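Local coordinates for inorganic pyrophosphatase (Thermus thermophilus, PDB 2PRD), which probably hydrolyses inorganic pyrophosphate to two phosphate ions, with magnesium as cofactor, and works as a homohexamer, at residues A12-H17 / A160-V165; L92-D97 / G154-K159. All blocks are in the same frame, centred on the assembly; numbering follows the deposited sequence.

Contact 1. Residues A12-H17 / A160-V165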
ATOM      1  N   ALA A  12      30.787   1.483  16.191  1.00 17.92           N
ATOM      2  CA  ALA A  12      30.593   0.106  16.647  1.00 15.80           C
ATOM      3  C   ALA A  12      31.386  -0.031  17.942  1.00 15.19           C
ATOM      4  O   ALA A  12      32.445   0.592  18.079  1.00 19.55           O
ATOM      5  CB  ALA A  12      31.103  -0.897  15.622  1.00 13.71           C
ATOM      6  N   PRO A  13      30.902  -0.813  18.861  1.00 17.31           N
ATOM      7  CA  PRO A  13      29.677  -1.598  18.789  1.00 21.36           C
ATOM      8  C   PRO A  13      28.382  -0.927  19.160  1.00 14.85           C
ATOM      9  O   PRO A  13      27.344  -1.579  18.986  1.00 18.79           O
ATOM     10  CB  PRO A  13      30.026  -2.737  19.802  1.00 15.92           C
ATOM     11  CG  PRO A  13      30.710  -1.971  20.901  1.00 13.47           C
ATOM     12  CD  PRO A  13      31.643  -1.009  20.128  1.00 14.83           C
ATOM     13  N   GLU A  14      28.394   0.293  19.651  1.00 17.94           N
ATOM     14  CA  GLU A  14      27.161   0.977  20.070  1.00 18.64           C
ATOM     15  C   GLU A  14      26.190   1.224  18.921  1.00 20.33           C
ATOM     16  O   GLU A  14      24.966   1.103  19.138  1.00 12.40           O
ATOM     17  CB  GLU A  14      27.472   2.282  20.780  1.00 28.09           C
ATOM     18  CG  GLU A  14      28.123   2.228  22.135  1.00 27.97           C
ATOM     19  CD  GLU A  14      29.538   1.724  22.239  1.00 35.62           C
ATOM     20  OE1 GLU A  14      30.331   1.777  21.264  1.00 24.35           O
ATOM     21  OE2 GLU A  14      29.889   1.241  23.367  1.00 42.85           O
ATOM     22  N   VAL A  15      26.727   1.618  17.782  1.00 15.16           N
ATOM     23  CA  VAL A  15      25.974   1.894  16.557  1.00  9.28           C
ATOM     24  C   VAL A  15      26.679   1.127  15.451  1.00  9.56           C
ATOM     25  O   VAL A  15      27.894   1.229  15.286  1.00  9.61           O
ATOM     26  CB  VAL A  15      25.805   3.381  16.261  1.00  8.31           C
ATOM     27  CG1 VAL A  15      24.939   3.600  15.000  1.00  8.35           C
ATOM     28  CG2 VAL A  15      25.031   4.125  17.371  1.00  9.00           C
ATOM     29  N   VAL A  16      25.944   0.221  14.789  1.00 12.36           N
ATOM     30  CA  VAL A  16      26.520  -0.628  13.752  1.00  4.04           C
ATOM     31  C   VAL A  16      25.818  -0.513  12.411  1.00  8.74           C
ATOM     32  O   VAL A  16      24.686  -0.036  12.335  1.00 15.68           O
ATOM     33  CB  VAL A  16      26.505  -2.094  14.213  1.00  6.29           C
ATOM     34  CG1 VAL A  16      27.321  -2.384  15.491  1.00  7.88           C
ATOM     35  CG2 VAL A  16      25.100  -2.585  14.443  1.00  6.89           C
ATOM     36  N   HIS A  17      26.475  -0.953  11.363  1.00  5.76           N
ATOM     37  CA  HIS A  17      25.908  -1.026  10.028  1.00  5.64           C
ATOM     38  C   HIS A  17      25.093  -2.333   9.993  1.00 13.68           C
ATOM     39  O   HIS A  17      25.519  -3.282  10.658  1.00 16.36           O
ATOM     40  CB  HIS A  17      26.932  -1.121   8.926  1.00  6.59           C
ATOM     41  CG  HIS A  17      27.511   0.191   8.488  1.00  4.99           C
ATOM     42  ND1 HIS A  17      28.802   0.287   8.020  1.00 11.44           N
ATOM     43  CD2 HIS A  17      27.010   1.427   8.515  1.00 14.11           C
ATOM     44  CE1 HIS A  17      29.037   1.555   7.685  1.00 12.37           C
ATOM     45  NE2 HIS A  17      27.959   2.265   7.969  1.00 16.41           N
ATOM     46  N   ALA A 160      24.793  -6.774  27.426  1.00 15.81           N
ATOM     47  CA  ALA A 160      25.021  -8.118  26.908  1.00 13.16           C
ATOM     48  C   ALA A 160      25.149  -8.125  25.417  1.00 12.68           C
ATOM     49  O   ALA A 160      25.979  -8.823  24.820  1.00 13.41           O
ATOM     50  CB  ALA A 160      23.904  -9.076  27.400  1.00 14.83           C
ATOM     51  N   ALA A 161      24.325  -7.334  24.723  1.00 16.92           N
ATOM     52  CA  ALA A 161      24.338  -7.263  23.277  1.00  5.78           C
ATOM     53  C   ALA A 161      25.672  -6.750  22.763  1.00  9.12           C
ATOM     54  O   ALA A 161      26.155  -7.265  21.747  1.00 17.14           O
ATOM     55  CB  ALA A 161      23.211  -6.353  22.748  1.00  1.16           C
ATOM     56  N   LEU A 162      26.165  -5.693  23.406  1.00  9.13           N
ATOM     57  CA  LEU A 162      27.421  -5.078  22.970  1.00 10.21           C
ATOM     58  C   LEU A 162      28.578  -6.064  23.053  1.00 12.51           C
ATOM     59  O   LEU A 162      29.455  -6.098  22.190  1.00 20.50           O
ATOM     60  CB  LEU A 162      27.707  -3.759  23.667  1.00 15.38           C
ATOM     61  CG  LEU A 162      26.676  -2.641  23.528  1.00 16.36           C
ATOM     62  CD1 LEU A 162      27.045  -1.493  24.446  1.00 12.47           C
ATOM     63  CD2 LEU A 162      26.464  -2.156  22.113  1.00 17.92           C
ATOM     64  N   GLU A 163      28.546  -6.870  24.079  1.00 19.55           N
ATOM     65  CA  GLU A 163      29.551  -7.911  24.306  1.00 15.07           C
ATOM     66  C   GLU A 163      29.484  -8.921  23.182  1.00 12.33           C
ATOM     67  O   GLU A 163      30.538  -9.406  22.764  1.00 14.51           O
ATOM     68  CB  GLU A 163      29.350  -8.583  25.657  1.00 16.15           C
ATOM     69  CG  GLU A 163      29.905  -7.823  26.850  1.00 29.64           C
ATOM     70  CD  GLU A 163      31.317  -7.312  26.572  1.00 41.20           C
ATOM     71  OE1 GLU A 163      32.158  -8.071  26.027  1.00 42.42           O
ATOM     72  OE2 GLU A 163      31.585  -6.127  26.894  1.00 45.65           O
ATOM     73  N   GLU A 164      28.309  -9.238  22.700  1.00 11.35           N
ATOM     74  CA  GLU A 164      28.172 -10.240  21.610  1.00 11.43           C
ATOM     75  C   GLU A 164      28.582  -9.588  20.310  1.00 15.58           C
ATOM     76  O   GLU A 164      29.227 -10.184  19.433  1.00 17.93           O
ATOM     77  CB  GLU A 164      26.742 -10.739  21.588  1.00 21.36           C
ATOM     78  CG  GLU A 164      26.360 -11.531  20.349  1.00 25.74           C
ATOM     79  CD  GLU A 164      26.728 -12.993  20.501  1.00 31.25           C
ATOM     80  OE1 GLU A 164      27.173 -13.354  21.613  1.00 37.19           O
ATOM     81  OE2 GLU A 164      26.551 -13.764  19.539  1.00 36.33           O
ATOM     82  N   VAL A 165      28.168  -8.318  20.190  1.00 11.67           N
ATOM     83  CA  VAL A 165      28.606  -7.614  18.938  1.00  9.25           C
ATOM     84  C   VAL A 165      30.107  -7.618  18.836  1.00 11.04           C
ATOM     85  O   VAL A 165      30.717  -7.983  17.806  1.00 16.06           O
ATOM     86  CB  VAL A 165      27.941  -6.260  18.955  1.00 10.15           C
ATOM     87  CG1 VAL A 165      28.300  -5.513  17.680  1.00  7.92           C
ATOM     88  CG2 VAL A 165      26.416  -6.446  19.075  1.00 10.30           C
TER
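P13 and L162 mark the closest backbone approach, their CA atoms 5.9 Å apart where the loop running into strand 15-22 passes beside helix 158-173. The peptide bond before P13 is cis, and CB of P13 points toward the helix. The contact shows how a helix can pack on a loop without polar bonds between the two segments: L162 and V165, three residues apart and so on nearly the same side of the helix, do almost all the touching. L162 works with the two tips of its fork. CD2 is pressed against the backbone, 3.3 Å from P13 O and 3.8 Å from E14 CA, in van der Waals contact with the main chain. CD1 meets the bent side chain of E14, which leaves the backbone pointing off the helix but folds back at chi2 (68°), bringing OE2 to 4.1 Å from CD1; the two side chains cross at about a right angle. V165 sends out a single branch. Its CG1 lies opposite the backbone N (chi1 -178°), and this one methyl meets both P13 CB at 3.9 Å and V16 CG1 at 3.9 Å, so P13 and V16 share a buried apolar patch with V165. On the same helix, A161 and L162 also lie against strand 84-97 at V89, and E14 and V16 are joined to that strand by backbone hydrogen bonds with V89 and V87. The C-terminal helix thus lies against strands 15-22 and 84-97 of the curled, barrel-like sheet of the soluble (family I) inorganic pyrophosphatases.

Contact 2. Residues L92-D97 / G154-K159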
ATOM      1  N   LEU A  92      19.290  -8.169  23.173  1.00  9.95           N
ATOM      2  CA  LEU A  92      19.485  -9.452  22.514  1.00 11.77           C
ATOM      3  C   LEU A  92      18.228 -10.312  22.728  1.00 13.95           C
ATOM      4  O   LEU A  92      17.602 -10.246  23.777  1.00 16.38           O
ATOM      5  CB  LEU A  92      20.575 -10.344  23.159  1.00  8.81           C
ATOM      6  CG  LEU A  92      22.016 -10.092  22.827  1.00 16.77           C
ATOM      7  CD1 LEU A  92      22.957 -11.121  23.479  1.00  9.94           C
ATOM      8  CD2 LEU A  92      22.269 -10.060  21.310  1.00  8.99           C
ATOM      9  N   LEU A  93      17.989 -11.117  21.716  1.00 17.67           N
ATOM     10  CA  LEU A  93      16.929 -12.107  21.781  1.00 14.25           C
ATOM     11  C   LEU A  93      17.696 -13.442  21.653  1.00 11.97           C
ATOM     12  O   LEU A  93      18.388 -13.694  20.673  1.00 12.02           O
ATOM     13  CB  LEU A  93      15.825 -11.986  20.750  1.00 10.02           C
ATOM     14  CG  LEU A  93      14.746 -13.059  20.751  1.00 13.39           C
ATOM     15  CD1 LEU A  93      14.061 -13.133  22.100  1.00 15.25           C
ATOM     16  CD2 LEU A  93      13.711 -12.766  19.679  1.00 23.09           C
ATOM     17  N   LEU A  94      17.585 -14.222  22.716  1.00 19.83           N
ATOM     18  CA  LEU A  94      18.232 -15.553  22.751  1.00 12.47           C
ATOM     19  C   LEU A  94      17.196 -16.575  22.310  1.00 15.60           C
ATOM     20  O   LEU A  94      16.043 -16.492  22.772  1.00 15.44           O
ATOM     21  CB  LEU A  94      18.705 -15.843  24.167  1.00 12.67           C
ATOM     22  CG  LEU A  94      19.685 -14.839  24.763  1.00 15.66           C
ATOM     23  CD1 LEU A  94      20.086 -15.232  26.158  1.00 18.39           C
ATOM     24  CD2 LEU A  94      20.896 -14.628  23.870  1.00 20.07           C
ATOM     25  N   MET A  95      17.606 -17.509  21.471  1.00 16.50           N
ATOM     26  CA  MET A  95      16.705 -18.582  21.020  1.00 19.06           C
ATOM     27  C   MET A  95      17.480 -19.828  20.633  1.00 23.52           C
ATOM     28  O   MET A  95      18.714 -19.787  20.426  1.00 23.17           O
ATOM     29  CB  MET A  95      15.810 -18.050  19.895  1.00 24.24           C
ATOM     30  CG  MET A  95      16.518 -17.336  18.760  1.00 35.70           C
ATOM     31  SD  MET A  95      15.377 -16.835  17.431  1.00 35.88           S
ATOM     32  CE  MET A  95      14.099 -16.058  18.432  1.00 33.80           C
ATOM     33  N   GLU A  96      16.777 -20.941  20.573  1.00 27.16           N
ATOM     34  CA  GLU A  96      17.355 -22.243  20.185  1.00 31.34           C
ATOM     35  C   GLU A  96      16.552 -22.633  18.929  1.00 33.85           C
ATOM     36  O   GLU A  96      15.319 -22.565  19.027  1.00 32.17           O
ATOM     37  CB  GLU A  96      17.150 -23.355  21.181  1.00 37.70           C
ATOM     38  CG  GLU A  96      17.307 -23.101  22.649  1.00 53.10           C
ATOM     39  CD  GLU A  96      18.682 -23.386  23.211  1.00 63.57           C
ATOM     40  OE1 GLU A  96      19.668 -22.770  22.751  1.00 67.26           O
ATOM     41  OE2 GLU A  96      18.802 -24.242  24.126  1.00 68.92           O
ATOM     42  N   ASP A  97      17.243 -22.964  17.877  1.00 38.21           N
ATOM     43  CA  ASP A  97      16.534 -23.363  16.639  1.00 45.01           C
ATOM     44  C   ASP A  97      17.082 -24.726  16.238  1.00 49.79           C
ATOM     45  O   ASP A  97      17.982 -25.261  16.909  1.00 44.96           O
ATOM     46  CB  ASP A  97      16.607 -22.300  15.561  1.00 46.94           C
ATOM     47  CG  ASP A  97      18.037 -22.207  15.041  1.00 50.58           C
ATOM     48  OD1 ASP A  97      18.900 -22.753  15.771  1.00 49.81           O
ATOM     49  OD2 ASP A  97      18.279 -21.645  13.965  1.00 55.19           O
ATOM     50  N   GLY A 154      15.054 -16.091  26.038  1.00 23.94           N
ATOM     51  CA  GLY A 154      14.923 -14.929  26.921  1.00 17.13           C
ATOM     52  C   GLY A 154      15.519 -13.704  26.244  1.00 15.04           C
ATOM     53  O   GLY A 154      15.950 -13.813  25.114  1.00 15.49           O
ATOM     54  N   TRP A 155      15.520 -12.600  26.957  1.00 10.63           N
ATOM     55  CA  TRP A 155      16.017 -11.325  26.467  1.00 14.30           C
ATOM     56  C   TRP A 155      17.180 -10.833  27.331  1.00 14.17           C
ATOM     57  O   TRP A 155      17.199 -11.139  28.527  1.00 15.38           O
ATOM     58  CB  TRP A 155      14.891 -10.322  26.526  1.00 18.43           C
ATOM     59  CG  TRP A 155      13.663 -10.603  25.705  1.00 18.08           C
ATOM     60  CD1 TRP A 155      12.599 -11.392  26.025  1.00 14.86           C
ATOM     61  CD2 TRP A 155      13.340 -10.021  24.435  1.00 12.45           C
ATOM     62  NE1 TRP A 155      11.656 -11.355  25.030  1.00 15.01           N
ATOM     63  CE2 TRP A 155      12.075 -10.497  24.045  1.00  6.48           C
ATOM     64  CE3 TRP A 155      13.989  -9.111  23.595  1.00 17.27           C
ATOM     65  CZ2 TRP A 155      11.450 -10.167  22.857  1.00 10.26           C
ATOM     66  CZ3 TRP A 155      13.346  -8.747  22.413  1.00 22.90           C
ATOM     67  CH2 TRP A 155      12.114  -9.289  22.048  1.00 14.29           C
ATOM     68  N   ARG A 156      18.043 -10.080  26.660  1.00 10.90           N
ATOM     69  CA  ARG A 156      19.221  -9.513  27.316  1.00  9.25           C
ATOM     70  C   ARG A 156      19.301  -8.038  27.001  1.00 14.04           C
ATOM     71  O   ARG A 156      18.835  -7.605  25.951  1.00 14.69           O
ATOM     72  CB  ARG A 156      20.509 -10.209  26.939  1.00  9.06           C
ATOM     73  CG  ARG A 156      20.646 -11.676  27.291  1.00 17.46           C
ATOM     74  CD  ARG A 156      20.765 -11.858  28.796  1.00 18.55           C
ATOM     75  NE  ARG A 156      20.786 -13.275  29.124  1.00 24.34           N
ATOM     76  CZ  ARG A 156      19.764 -14.037  29.454  1.00 31.76           C
ATOM     77  NH1 ARG A 156      18.512 -13.584  29.551  1.00 30.82           N
ATOM     78  NH2 ARG A 156      20.003 -15.321  29.716  1.00 23.36           N
ATOM     79  N   ASP A 157      19.957  -7.296  27.875  1.00 14.72           N
ATOM     80  CA  ASP A 157      20.037  -5.838  27.777  1.00  6.46           C
ATOM     81  C   ASP A 157      21.129  -5.325  26.904  1.00  9.13           C
ATOM     82  O   ASP A 157      21.816  -6.121  26.267  1.00 14.81           O
ATOM     83  CB  ASP A 157      20.120  -5.310  29.220  1.00 13.63           C
ATOM     84  CG  ASP A 157      21.482  -5.543  29.853  1.00 24.09           C
ATOM     85  OD1 ASP A 157      22.277  -6.307  29.275  1.00 25.26           O
ATOM     86  OD2 ASP A 157      21.717  -4.921  30.922  1.00 24.97           O
ATOM     87  N   ARG A 158      21.236  -4.008  26.765  1.00  5.36           N
ATOM     88  CA  ARG A 158      22.234  -3.424  25.904  1.00  6.37           C
ATOM     89  C   ARG A 158      23.636  -3.828  26.306  1.00 12.99           C
ATOM     90  O   ARG A 158      24.509  -3.851  25.398  1.00 15.11           O
ATOM     91  CB  ARG A 158      22.068  -1.889  25.861  1.00  9.12           C
ATOM     92  CG  ARG A 158      23.102  -1.275  24.907  1.00 11.48           C
ATOM     93  CD  ARG A 158      23.129   0.237  25.276  1.00 15.52           C
ATOM     94  NE  ARG A 158      23.396   0.272  26.707  1.00 33.18           N
ATOM     95  CZ  ARG A 158      23.028   1.167  27.596  1.00 50.79           C
ATOM     96  NH1 ARG A 158      22.306   2.227  27.251  1.00 52.79           N
ATOM     97  NH2 ARG A 158      23.368   1.016  28.881  1.00 56.18           N
ATOM     98  N   LYS A 159      23.902  -4.126  27.567  1.00 18.21           N
ATOM     99  CA  LYS A 159      25.321  -4.465  27.901  1.00 19.05           C
ATOM    100  C   LYS A 159      25.705  -5.814  27.358  1.00 18.54           C
ATOM    101  O   LYS A 159      26.847  -5.938  26.902  1.00 19.06           O
ATOM    102  CB  LYS A 159      25.600  -4.234  29.381  1.00 23.53           C
ATOM    103  CG  LYS A 159      25.198  -2.777  29.711  1.00 43.17           C
ATOM    104  CD  LYS A 159      25.650  -2.327  31.086  1.00 50.56           C
ATOM    105  CE  LYS A 159      25.586  -0.800  31.206  1.00 52.61           C
ATOM    106  NZ  LYS A 159      24.183  -0.336  31.404  1.00 61.95           N
TER
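L92 and R156 form a hydrogen-bonded antiparallel pair, each backbone N 2.9 Å from the other's O, and two residues further on L94 N reaches G154 O at 2.9 Å, the donor standing almost in line with the carbonyl. The return bond from G154 N to L94 O is weak at 3.4 Å. Within this ladder the side chains part to the two faces of the sheet and show how different a leucine's work can be on each. L93, paired with W155 between the bonded pairs, swings its CG opposite the backbone N (chi1 177°), which lays CD1 over the indole: the methyl sits 3.9 Å from the centroid of the six-membered ring and 14° off its normal, a CH-pi contact. Replacing W155 by an alanine would probably strip L93 CD1 of the flat surface it lies on and open a gap next to K129 and Q133. L92, L94 and R156 share the other face. The arginine bends back at chi2 (-70°), bringing its guanidinium above L94, whose CD1 touches one face with CZ 3.5 Å away, offset toward the rim. NH1 holds the group in this pose by donating to W155 O at 3.0 Å, from above the carbonyl plane. From the L92 side chain, CB comes to 3.8 Å from R156 CB. D157 then N-caps helix 158-173, OD1 accepting from A160 N and weakly from K159 N. On the side of W155 lies helix 126-138, with K129 and Q133 against the indole, while strand 101-109 flanks 92-97 along its far edge.

How the contacts relate
Contacts 1 and 2 share helix 158-173 and lean on one sheet, in which strands 15-22 and 84-97 are neighbours. Along the chain contact 2 is nested: it joins two parts that both lie inside the long loop closed by contact 1. Their centres are about 13 Å apart, yet they touch, with L92 CG packing at 3.7 Å on A161 CA. Measured side chain to side chain, L94 of contact 2 is about 7 Å from D102, a predicted magnesium ligand, and L93 about 9 Å from Y55, a predicted substrate ligand, whereas V165 of contact 1 is about 11 Å from D70, likewise a predicted magnesium ligand.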